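Local coordinates for putative iron binding protein (Bordetella pertussis Tohama I, PDB 1Y9U) that binds ferric iron through tyrosine side chains and probably serves as a periplasmic solute-binding protein in bacterial iron uptake, at residues A[41-49]-A[68-76]; A[6-14]-A[250-258]. All blocks are in the same frame, centred on the assembly; numbering follows the deposited sequence.

Interaction 1: residues A[41-49]-A[68-76]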
loop_
_atom_site.group_PDB
_atom_site.type_symbol
_atom_site.label_atom_id
_atom_site.label_comp_id
_atom_site.label_asym_id
_atom_site.label_seq_id
_atom_site.Cartn_x
_atom_site.Cartn_y
_atom_site.Cartn_z
ATOM N N ASP A 41 5.668 7.071 14.563
ATOM C CA ASP A 41 5.914 8.077 13.528
ATOM C C ASP A 41 7.298 8.706 13.690
ATOM O O ASP A 41 7.968 8.485 14.694
ATOM C CB ASP A 41 4.808 9.144 13.541
ATOM C CG ASP A 41 4.173 9.340 12.175
ATOM O OD1 ASP A 41 4.885 9.790 11.245
ATOM O OD2 ASP A 41 2.979 9.057 11.932
ATOM N N GLY A 42 7.741 9.435 12.672
ATOM C CA GLY A 42 9.024 10.117 12.698
ATOM C C GLY A 42 10.220 9.182 12.629
ATOM O O GLY A 42 11.230 9.404 13.296
ATOM N N LEU A 43 10.119 8.145 11.805
ATOM C CA LEU A 43 11.206 7.179 11.680
ATOM C C LEU A 43 12.477 7.833 11.145
ATOM O O LEU A 43 13.557 7.626 11.695
ATOM C CB LEU A 43 10.790 6.007 10.787
ATOM C CG LEU A 43 11.870 4.967 10.471
ATOM C CD1 LEU A 43 12.365 4.302 11.740
ATOM C CD2 LEU A 43 11.318 3.942 9.512
ATOM N N LEU A 44 12.352 8.616 10.074
ATOM C CA LEU A 44 13.497 9.340 9.516
ATOM C C LEU A 44 14.209 10.143 10.594
ATOM O O LEU A 44 15.429 10.109 10.706
ATOM C CB LEU A 44 13.056 10.288 8.399
ATOM C CG LEU A 44 14.096 11.274 7.858
ATOM C CD1 LEU A 44 15.319 10.540 7.348
ATOM C CD2 LEU A 44 13.502 12.143 6.774
ATOM N N GLU A 45 13.424 10.863 11.383
ATOM C CA GLU A 45 13.967 11.779 12.370
ATOM C C GLU A 45 14.663 11.048 13.519
ATOM O O GLU A 45 15.722 11.487 13.977
ATOM C CB GLU A 45 12.853 12.703 12.888
ATOM C CG GLU A 45 12.493 13.836 11.928
ATOM C CD GLU A 45 11.572 13.438 10.775
ATOM O OE1 GLU A 45 10.903 12.372 10.830
ATOM O OE2 GLU A 45 11.508 14.216 9.797
ATOM N N ARG A 46 14.086 9.935 13.975
ATOM C CA ARG A 46 14.700 9.124 15.033
ATOM C C ARG A 46 16.038 8.540 14.591
ATOM O O ARG A 46 16.988 8.552 15.354
ATOM C CB ARG A 46 13.782 7.984 15.486
ATOM C CG ARG A 46 14.298 7.210 16.726
ATOM C CD ARG A 46 13.562 5.909 17.001
ATOM N NE ARG A 46 13.293 5.665 18.425
ATOM C CZ ARG A 46 13.873 4.726 19.184
ATOM N NH1 ARG A 46 14.803 3.911 18.703
ATOM N NH2 ARG A 46 13.529 4.608 20.461
ATOM N N VAL A 47 16.105 8.014 13.370
ATOM C CA VAL A 47 17.332 7.371 12.901
ATOM C C VAL A 47 18.441 8.408 12.694
ATOM O O VAL A 47 19.578 8.178 13.087
ATOM C CB VAL A 47 17.100 6.528 11.611
ATOM C CG1 VAL A 47 18.413 5.964 11.080
ATOM C CG2 VAL A 47 16.113 5.398 11.895
ATOM N N ARG A 48 18.101 9.540 12.083
ATOM C CA ARG A 48 19.050 10.642 11.891
ATOM C C ARG A 48 19.610 11.141 13.227
ATOM O O ARG A 48 20.808 11.412 13.341
ATOM C CB ARG A 48 18.384 11.818 11.156
ATOM C CG ARG A 48 18.608 11.840 9.650
ATOM C CD ARG A 48 18.713 13.250 9.065
ATOM N NE ARG A 48 17.423 13.943 9.092
ATOM C CZ ARG A 48 16.740 14.357 8.023
ATOM N NH1 ARG A 48 17.202 14.172 6.789
ATOM N NH2 ARG A 48 15.573 14.968 8.194
ATOM N N ALA A 49 18.744 11.252 14.230
ATOM C CA ALA A 49 19.124 11.785 15.539
ATOM C C ALA A 49 20.028 10.827 16.305
ATOM O O ALA A 49 20.841 11.252 17.126
ATOM C CB ALA A 49 17.883 12.091 16.366
ATOM N N ILE A 68 11.098 6.564 0.145
ATOM C CA ILE A 68 11.968 7.475 -0.592
ATOM C C ILE A 68 12.467 8.582 0.323
ATOM O O ILE A 68 13.610 9.004 0.206
ATOM C CB ILE A 68 11.238 8.026 -1.840
ATOM C CG1 ILE A 68 10.892 6.854 -2.771
ATOM C CG2 ILE A 68 12.056 9.148 -2.519
ATOM C CD1 ILE A 68 11.429 6.887 -4.157
ATOM N N ASP A 69 11.636 9.022 1.263
ATOM C CA ASP A 69 12.066 10.026 2.231
ATOM C C ASP A 69 13.234 9.513 3.075
ATOM O O ASP A 69 14.135 10.282 3.418
ATOM C CB ASP A 69 10.907 10.465 3.131
ATOM C CG ASP A 69 9.954 11.429 2.437
ATOM O OD1 ASP A 69 8.957 11.811 3.079
ATOM O OD2 ASP A 69 10.100 11.826 1.263
ATOM N N LEU A 70 13.228 8.225 3.427
ATOM C CA LEU A 70 14.357 7.650 4.166
ATOM C C LEU A 70 15.626 7.675 3.321
ATOM O O LEU A 70 16.701 8.027 3.815
ATOM C CB LEU A 70 14.077 6.206 4.592
ATOM C CG LEU A 70 12.915 5.983 5.554
ATOM C CD1 LEU A 70 12.625 4.499 5.715
ATOM C CD2 LEU A 70 13.179 6.633 6.902
ATOM N N VAL A 71 15.500 7.328 2.046
ATOM C CA VAL A 71 16.643 7.269 1.135
ATOM C C VAL A 71 17.198 8.676 0.934
ATOM O O VAL A 71 18.399 8.916 1.113
ATOM C CB VAL A 71 16.268 6.598 -0.205
ATOM C CG1 VAL A 71 17.429 6.654 -1.192
ATOM C CG2 VAL A 71 15.859 5.148 0.056
ATOM N N ASN A 72 16.311 9.608 0.601
ATOM C CA ASN A 72 16.704 10.998 0.391
ATOM C C ASN A 72 17.213 11.659 1.674
ATOM O O ASN A 72 18.052 12.574 1.618
ATOM C CB ASN A 72 15.547 11.812 -0.198
ATOM C CG ASN A 72 15.248 11.457 -1.639
ATOM O OD1 ASN A 72 14.183 11.799 -2.157
ATOM N ND2 ASN A 72 16.173 10.761 -2.295
ATOM N N GLY A 73 16.736 11.187 2.824
ATOM C CA GLY A 73 17.152 11.696 4.118
ATOM C C GLY A 73 18.483 11.166 4.640
ATOM O O GLY A 73 18.916 11.562 5.733
ATOM N N GLY A 74 19.100 10.242 3.898
ATOM C CA GLY A 74 20.457 9.771 4.157
ATOM C C GLY A 74 20.611 8.689 5.210
ATOM O O GLY A 74 21.716 8.472 5.729
ATOM N N VAL A 75 19.528 7.980 5.529
ATOM C CA VAL A 75 19.551 7.006 6.621
ATOM C C VAL A 75 19.479 5.558 6.136
ATOM O O VAL A 75 19.242 4.651 6.927
ATOM C CB VAL A 75 18.448 7.288 7.666
ATOM C CG1 VAL A 75 18.632 8.691 8.272
ATOM C CG2 VAL A 75 17.041 7.134 7.086
ATOM N N THR A 76 19.713 5.371 4.841
ATOM C CA THR A 76 19.837 4.045 4.230
ATOM C C THR A 76 21.188 3.844 3.541
ATOM O O THR A 76 21.938 4.807 3.311
ATOM C CB THR A 76 18.697 3.812 3.186
ATOM O OG1 THR A 76 18.901 4.608 2.007
ATOM C CG2 THR A 76 17.323 4.239 3.725
#
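Leu44 turns its CG anti to its own backbone N (chi1 171°) and thereby reaches across to Gly73 and Val75, while Arg48 bends at chi2 and chi3 until its guanidinium lies against the same turn. The two branches divide the work. Leu44 CD1 touches both the bare CA of Gly73 and Val75, 3.8 Å from Val75 CG2, and CD2 rests near the backbone oxygen of Asp69. From the other helix Leu70 CD2 comes up against the backbone of Leu44, 3.8 Å from its CA, and Leu70 CD1 meets Leu43 CD2 at 4.1 Å, the two leucines crossing at about a right angle. Val75 packs against Val47 and Arg48: its CB is 3.7 Å from Val47 CG1, and its CG1 lies 3.4 Å from Arg48 CG. At the exposed margin Arg48 NH1 gives Gly73 O a long, bent hydrogen bond (3.3 Å, 138°), lying in the carbonyl plane but tilted from the guanidinium plane. Leu44 CG lies over one face of that guanidinium. Leu59 of strand 58-62 backs Val47, Leu70 and Val75. Gly74, with positive phi, ends helix 64-72 in a Schellman motif, and helical segments 43-49 and 68-72 run 26° apart. Helix 43-50 lies in the beta-alpha-beta crossover from strand 33-38 to the parallel strand 58-62, and helix 64-72 follows that strand, in an alpha/beta lobe as in periplasmic binding proteins.

Interaction 2: residues A[6-14]-A[250-258]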
loop_
_atom_site.group_PDB
_atom_site.type_symbol
_atom_site.label_atom_id
_atom_site.label_comp_id
_atom_site.label_asym_id
_atom_site.label_seq_id
_atom_site.Cartn_x
_atom_site.Cartn_y
_atom_site.Cartn_z
ATOM N N ASP A 6 24.560 -13.514 16.458
ATOM C CA ASP A 6 24.202 -12.524 17.514
ATOM C C ASP A 6 22.822 -11.868 17.271
ATOM O O ASP A 6 21.838 -12.463 17.639
ATOM C CB ASP A 6 25.326 -11.494 17.733
ATOM C CG ASP A 6 26.001 -11.643 19.090
ATOM O OD1 ASP A 6 26.358 -12.791 19.468
ATOM O OD2 ASP A 6 26.226 -10.673 19.852
ATOM N N GLU A 7 22.757 -10.681 16.657
ATOM C CA GLU A 7 21.519 -9.880 16.649
ATOM C C GLU A 7 21.306 -8.983 15.420
ATOM O O GLU A 7 22.206 -8.724 14.617
ATOM C CB GLU A 7 21.418 -9.027 17.934
ATOM C CG GLU A 7 22.461 -7.930 18.039
ATOM C CD GLU A 7 22.285 -7.031 19.256
ATOM O OE1 GLU A 7 21.376 -7.262 20.079
ATOM O OE2 GLU A 7 23.075 -6.072 19.370
ATOM N N VAL A 8 20.072 -8.494 15.315
ATOM C CA VAL A 8 19.661 -7.577 14.258
ATOM C C VAL A 8 18.501 -6.753 14.810
ATOM O O VAL A 8 17.601 -7.287 15.463
ATOM C CB VAL A 8 19.255 -8.351 12.967
ATOM C CG1 VAL A 8 17.990 -9.184 13.161
ATOM C CG2 VAL A 8 19.130 -7.422 11.781
ATOM N N SER A 9 18.533 -5.458 14.525
ATOM C CA SER A 9 17.509 -4.546 15.011
ATOM C C SER A 9 16.617 -4.034 13.874
ATOM O O SER A 9 17.077 -3.401 12.944
ATOM C CB SER A 9 18.140 -3.372 15.763
ATOM O OG SER A 9 18.795 -3.837 16.933
ATOM N N LEU A 10 15.328 -4.319 13.993
ATOM C CA LEU A 10 14.326 -3.869 13.019
ATOM C C LEU A 10 13.582 -2.675 13.573
ATOM O O LEU A 10 12.858 -2.812 14.544
ATOM C CB LEU A 10 13.344 -4.997 12.739
ATOM C CG LEU A 10 12.159 -4.647 11.814
ATOM C CD1 LEU A 10 12.625 -4.307 10.407
ATOM C CD2 LEU A 10 11.160 -5.791 11.801
ATOM N N TYR A 11 13.767 -1.519 12.957
ATOM C CA TYR A 11 12.966 -0.339 13.283
ATOM C C TYR A 11 11.786 -0.328 12.321
ATOM O O TYR A 11 11.989 -0.267 11.114
ATOM C CB TYR A 11 13.763 0.952 13.085
ATOM C CG TYR A 11 14.759 1.318 14.180
ATOM C CD1 TYR A 11 15.486 0.353 14.875
ATOM C CD2 TYR A 11 14.989 2.648 14.489
ATOM C CE1 TYR A 11 16.398 0.717 15.849
ATOM C CE2 TYR A 11 15.901 3.009 15.460
ATOM C CZ TYR A 11 16.588 2.043 16.132
ATOM O OH TYR A 11 17.499 2.416 17.091
ATOM N N THR A 12 10.568 -0.347 12.860
ATOM C CA THR A 12 9.361 -0.513 12.052
ATOM C C THR A 12 8.245 0.416 12.471
ATOM O O THR A 12 7.977 0.565 13.652
ATOM C CB THR A 12 8.867 -1.958 12.123
ATOM O OG1 THR A 12 7.597 -2.067 11.447
ATOM C CG2 THR A 12 8.656 -2.431 13.582
ATOM N N THR A 13 7.575 1.011 11.486
ATOM C CA THR A 13 6.379 1.805 11.746
ATOM C C THR A 13 5.125 0.946 11.633
ATOM O O THR A 13 4.004 1.437 11.848
ATOM C CB THR A 13 6.282 2.998 10.786
ATOM O OG1 THR A 13 5.987 2.531 9.456
ATOM C CG2 THR A 13 7.609 3.787 10.675
ATOM N N ARG A 14 5.294 -0.318 11.238
ATOM C CA ARG A 14 4.206 -1.299 11.236
ATOM C C ARG A 14 4.101 -1.970 12.595
ATOM O O ARG A 14 5.132 -2.385 13.147
ATOM C CB ARG A 14 4.457 -2.375 10.170
ATOM C CG ARG A 14 4.703 -1.830 8.787
ATOM C CD ARG A 14 4.170 -2.754 7.698
ATOM N NE ARG A 14 2.712 -2.593 7.588
ATOM C CZ ARG A 14 1.971 -3.109 6.613
ATOM N NH1 ARG A 14 2.514 -3.875 5.678
ATOM N NH2 ARG A 14 0.683 -2.879 6.583
ATOM N N ASN A 250 24.965 -4.440 12.326
ATOM C CA ASN A 250 24.914 -5.860 11.986
ATOM C C ASN A 250 24.507 -6.006 10.518
ATOM O O ASN A 250 23.440 -6.565 10.231
ATOM C CB ASN A 250 23.932 -6.591 12.892
ATOM C CG ASN A 250 24.179 -6.326 14.368
ATOM O OD1 ASN A 250 25.149 -6.836 14.943
ATOM N ND2 ASN A 250 23.306 -5.547 14.995
ATOM N N LYS A 251 25.324 -5.496 9.600
ATOM C CA LYS A 251 24.934 -5.391 8.187
ATOM C C LYS A 251 24.647 -6.750 7.565
ATOM O O LYS A 251 23.678 -6.909 6.839
ATOM C CB LYS A 251 25.961 -4.642 7.317
ATOM C CG LYS A 251 25.416 -4.300 5.910
ATOM C CD LYS A 251 26.421 -3.551 5.031
ATOM C CE LYS A 251 26.188 -3.762 3.543
ATOM N NZ LYS A 251 24.957 -3.103 3.031
ATOM N N ALA A 252 25.493 -7.733 7.819
ATOM C CA ALA A 252 25.260 -9.065 7.266
ATOM C C ALA A 252 23.918 -9.615 7.735
ATOM O O ALA A 252 23.166 -10.171 6.948
ATOM C CB ALA A 252 26.386 -10.007 7.641
ATOM N N ASN A 253 23.593 -9.451 9.007
ATOM C CA ASN A 253 22.330 -9.950 9.532
ATOM C C ASN A 253 21.147 -9.139 8.991
ATOM O O ASN A 253 20.047 -9.672 8.835
ATOM C CB ASN A 253 22.319 -9.924 11.064
ATOM C CG ASN A 253 23.249 -10.946 11.684
ATOM O OD1 ASN A 253 23.712 -11.885 11.023
ATOM N ND2 ASN A 253 23.510 -10.779 12.979
ATOM N N ALA A 254 21.374 -7.855 8.728
ATOM C CA ALA A 254 20.358 -6.976 8.155
ATOM C C ALA A 254 19.970 -7.473 6.775
ATOM O O ALA A 254 18.790 -7.556 6.447
ATOM C CB ALA A 254 20.854 -5.537 8.068
ATOM N N VAL A 255 20.963 -7.802 5.961
ATOM C CA VAL A 255 20.687 -8.335 4.632
ATOM C C VAL A 255 20.014 -9.701 4.762
ATOM O O VAL A 255 19.072 -9.984 4.040
ATOM C CB VAL A 255 21.961 -8.389 3.745
ATOM C CG1 VAL A 255 21.681 -9.038 2.388
ATOM C CG2 VAL A 255 22.516 -6.987 3.538
ATOM N N LYS A 256 20.450 -10.530 5.712
ATOM C CA LYS A 256 19.811 -11.824 5.924
ATOM C C LYS A 256 18.340 -11.657 6.277
ATOM O O LYS A 256 17.484 -12.369 5.774
ATOM C CB LYS A 256 20.525 -12.621 7.021
ATOM C CG LYS A 256 21.885 -13.157 6.626
ATOM C CD LYS A 256 22.480 -14.015 7.723
ATOM C CE LYS A 256 23.658 -14.842 7.193
ATOM N NZ LYS A 256 24.632 -15.227 8.245
ATOM N N LEU A 257 18.041 -10.708 7.151
ATOM C CA LEU A 257 16.654 -10.452 7.535
ATOM C C LEU A 257 15.833 -9.940 6.357
ATOM O O LEU A 257 14.731 -10.412 6.125
ATOM C CB LEU A 257 16.574 -9.480 8.706
ATOM C CG LEU A 257 15.169 -9.082 9.164
ATOM C CD1 LEU A 257 14.392 -10.310 9.601
ATOM C CD2 LEU A 257 15.292 -8.080 10.297
ATOM N N LEU A 258 16.379 -9.014 5.585
ATOM C CA LEU A 258 15.620 -8.467 4.474
ATOM C C LEU A 258 15.380 -9.547 3.411
ATOM O O LEU A 258 14.299 -9.651 2.846
ATOM C CB LEU A 258 16.336 -7.240 3.932
ATOM C CG LEU A 258 15.699 -6.417 2.827
ATOM C CD1 LEU A 258 14.362 -5.925 3.279
ATOM C CD2 LEU A 258 16.615 -5.259 2.475
HETATM O O HOH W 1 25.344 -9.195 15.665
#
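The amide of Asn253 points at the backbone oxygen of Glu7 and delivers a nearly straight hydrogen bond, ND2 to O 2.9 Å with an angle of 171° at the hydrogen. Glu7 O lies in the plane of that amide, yet the donor stands well above the carbonyl plane, so the bond uses no lone-pair direction. Asn250 meets the same oxygen through its amide carbon, CG lying 3.1 Å from Glu7 O. A water accepts from Glu7 N; its unusually short approach to Asn250 OD1 is doubtful. The Glu7 carboxylate is turned 76° from the Asn250 amide and forms a salt bridge with Lys33.

Here the helical segment 251-258 crosses strand 7-12 at 61°, over its N-terminal part, within the alpha/beta lobe of the periplasmic binding protein fold, where this strand runs parallel to 33-38 and 58-62. Further along, Val8 sets its CB 3.9 Å from Asn253 CB. With CG2 anti to the backbone N, that methyl comes 3.8 Å from Ala254 N, while Val8 CG1 faces Leu257 CD2 at 4.1 Å. The same Leu257 methyl reaches Leu10 CB more loosely, at 4.4 Å.

Interactions 1 and 2 use the same sheet, and their centres lie about 16 Å apart. Strand 7-12 joins them: Tyr11 turns to Leu43, Arg46 and Val47 of helix 43-50, and Thr13 also touches Leu43, while Val8 and Leu10 of that strand meet helix 251-261. Strand 58-62 also serves both, with Leu59 behind interaction 1 and Val58 against Leu10 and Ala254 in interaction 2. Each contact is partly buried. Interaction 1 joins two helices mainly through aliphatic side chains, with one bent arginine bond at its margin; interaction 2 lays a helix on a strand, its leucine end buried and its asparagine end more polar, with a water at Glu7 N.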